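Local coordinates for putative uncharacterized protein (Mycobacterium avium, PDB 2Z6V) that is a sulfotransferase, STF9, of otherwise unknown function that probably transfers a sulfuryl group to an acceptor, at residues A38-L43 and A80-G85. Numbering follows the deposited sequence.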
loop_
_atom_site.group_PDB
_atom_site.type_symbol
_atom_site.label_atom_id
_atom_site.label_comp_id
_atom_site.label_asym_id
_atom_site.label_seq_id
_atom_site.Cartn_x
_atom_site.Cartn_y
_atom_site.Cartn_z
ATOM N N ALA A 38 7.413 -14.533 18.334
ATOM C CA ALA A 38 6.815 -14.810 19.634
ATOM C C ALA A 38 7.825 -14.453 20.713
ATOM O O ALA A 38 7.478 -13.997 21.802
ATOM C CB ALA A 38 6.452 -16.279 19.727
ATOM N N GLN A 39 9.089 -14.665 20.384
ATOM C CA GLN A 39 10.194 -14.385 21.281
ATOM C C GLN A 39 10.281 -12.884 21.506
ATOM O O GLN A 39 10.253 -12.427 22.646
ATOM C CB GLN A 39 11.476 -14.907 20.645
ATOM C CG GLN A 39 12.672 -15.012 21.545
ATOM C CD GLN A 39 13.832 -15.702 20.829
ATOM O OE1 GLN A 39 13.701 -16.845 20.364
ATOM N NE2 GLN A 39 14.967 -15.007 20.725
ATOM N N ARG A 40 10.364 -12.123 20.417
ATOM C CA ARG A 40 10.457 -10.666 20.486
ATOM C C ARG A 40 9.259 -9.998 21.148
ATOM O O ARG A 40 9.426 -9.189 22.055
ATOM C CB ARG A 40 10.636 -10.069 19.084
ATOM C CG ARG A 40 11.958 -10.420 18.420
ATOM C CD ARG A 40 12.083 -9.809 17.035
ATOM N NE ARG A 40 13.363 -10.134 16.407
ATOM C CZ ARG A 40 13.707 -9.764 15.176
ATOM N NH1 ARG A 40 12.870 -9.053 14.431
ATOM N NH2 ARG A 40 14.887 -10.109 14.683
ATOM N N THR A 41 8.051 -10.335 20.701
ATOM C CA THR A 41 6.838 -9.728 21.250
ATOM C C THR A 41 6.407 -10.260 22.614
ATOM O O THR A 41 5.681 -9.580 23.338
ATOM C CB THR A 41 5.645 -9.910 20.304
ATOM O OG1 THR A 41 5.280 -11.293 20.268
ATOM C CG2 THR A 41 5.994 -9.449 18.904
ATOM N N GLY A 42 6.841 -11.473 22.960
ATOM C CA GLY A 42 6.451 -12.057 24.233
ATOM C C GLY A 42 5.036 -12.617 24.179
ATOM O O GLY A 42 4.416 -12.866 25.214
ATOM N N LEU A 43 4.527 -12.813 22.964
ATOM C CA LEU A 43 3.183 -13.341 22.739
ATOM C C LEU A 43 3.278 -14.579 21.853
ATOM O O LEU A 43 4.143 -14.654 20.988
ATOM C CB LEU A 43 2.314 -12.289 22.047
ATOM C CG LEU A 43 2.127 -10.961 22.785
ATOM C CD1 LEU A 43 1.484 -9.923 21.850
ATOM C CD2 LEU A 43 1.273 -11.197 24.034
ATOM N N ALA A 80 9.834 -9.792 7.775
ATOM C CA ALA A 80 8.745 -10.754 7.905
ATOM C C ALA A 80 8.454 -11.000 9.376
ATOM O O ALA A 80 7.293 -11.079 9.784
ATOM C CB ALA A 80 9.111 -12.057 7.221
ATOM N N THR A 81 9.520 -11.106 10.166
ATOM C CA THR A 81 9.410 -11.345 11.599
ATOM C C THR A 81 8.671 -10.198 12.246
ATOM O O THR A 81 7.719 -10.411 12.979
ATOM C CB THR A 81 10.795 -11.477 12.254
ATOM O OG1 THR A 81 11.547 -12.482 11.567
ATOM C CG2 THR A 81 10.662 -11.871 13.728
ATOM N N ASN A 82 9.108 -8.975 11.965
ATOM C CA ASN A 82 8.457 -7.794 12.527
ATOM C C ASN A 82 6.993 -7.694 12.108
ATOM O O ASN A 82 6.135 -7.331 12.916
ATOM C CB ASN A 82 9.197 -6.522 12.116
ATOM C CG ASN A 82 10.565 -6.413 12.768
ATOM O OD1 ASN A 82 10.744 -6.815 13.919
ATOM N ND2 ASN A 82 11.530 -5.856 12.042
ATOM N N ALA A 83 6.714 -8.023 10.847
ATOM C CA ALA A 83 5.356 -7.981 10.329
ATOM C C ALA A 83 4.487 -8.989 11.079
ATOM O O ALA A 83 3.379 -8.666 11.500
ATOM C CB ALA A 83 5.349 -8.291 8.830
ATOM N N LEU A 84 4.999 -10.206 11.246
ATOM C CA LEU A 84 4.267 -11.249 11.952
ATOM C C LEU A 84 4.111 -10.889 13.426
ATOM O O LEU A 84 3.109 -11.243 14.054
ATOM C CB LEU A 84 4.988 -12.597 11.812
ATOM C CG LEU A 84 4.272 -13.803 12.430
ATOM C CD1 LEU A 84 2.882 -13.936 11.822
ATOM C CD2 LEU A 84 5.090 -15.067 12.193
ATOM N N GLY A 85 5.094 -10.179 13.972
ATOM C CA GLY A 85 5.024 -9.771 15.365
ATOM C C GLY A 85 3.849 -8.833 15.589
ATOM O O GLY A 85 3.190 -8.888 16.634
#
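Arg-40 and Thr-41, at the C-terminal end of helix 30-41, pack on the flank of helix 70-96. This is a helix-helix contact in the N-terminal helical part of the chain; the centre of the contact lies about 21 Å from the centre of the chain. Thr-41 sits over Gly-85. Its methyl carbon CG2 lies 3.7 Å from both CA and O of Gly-85. With no side chain on Gly-85, the methyl rests directly on the backbone, and CA of Thr-41 and CA of Gly-85 are 6.2 Å apart. The same threonine side chain also touches Leu-88 and Gln-89, one turn further along helix 70-96.

Arg-40 makes the second touch. Its side chain runs extended from CG to NE and crosses Thr-81 at about a right angle. The methyl CG2 of Thr-81 lies over one face of the guanidinium, 3.6 Å from NH1 of Arg-40. Asn-82 comes to the edge of the same group. NH1 of Arg-40 gives a weak hydrogen bond to OD1 of Asn-82, 3.1 Å long and bent to 121°. The guanidinium and amide planes are 38° apart. The stronger polar partner of Arg-40 is Asp-78, one turn before Asn-82, whose OD1 forms a salt bridge with NH2 of Arg-40.

OG1 of Thr-81 is hydrogen-bonded to the carbonyl O of Leu-77 in its own helix. CG2 of Thr-81 is anti to the backbone N, which turns the methyl toward the arginine. Helix 30-41 ends at Thr-41; Gly-42, just after it, leaves helical geometry with a positive phi of 78°. Thr-41 OG1 is hydrogen-bonded to the carbonyl O of Ala-37. It also closes an ST turn by accepting from Leu-43 N, with 3.2 Å between N of Leu-43 and OG1 of Thr-41.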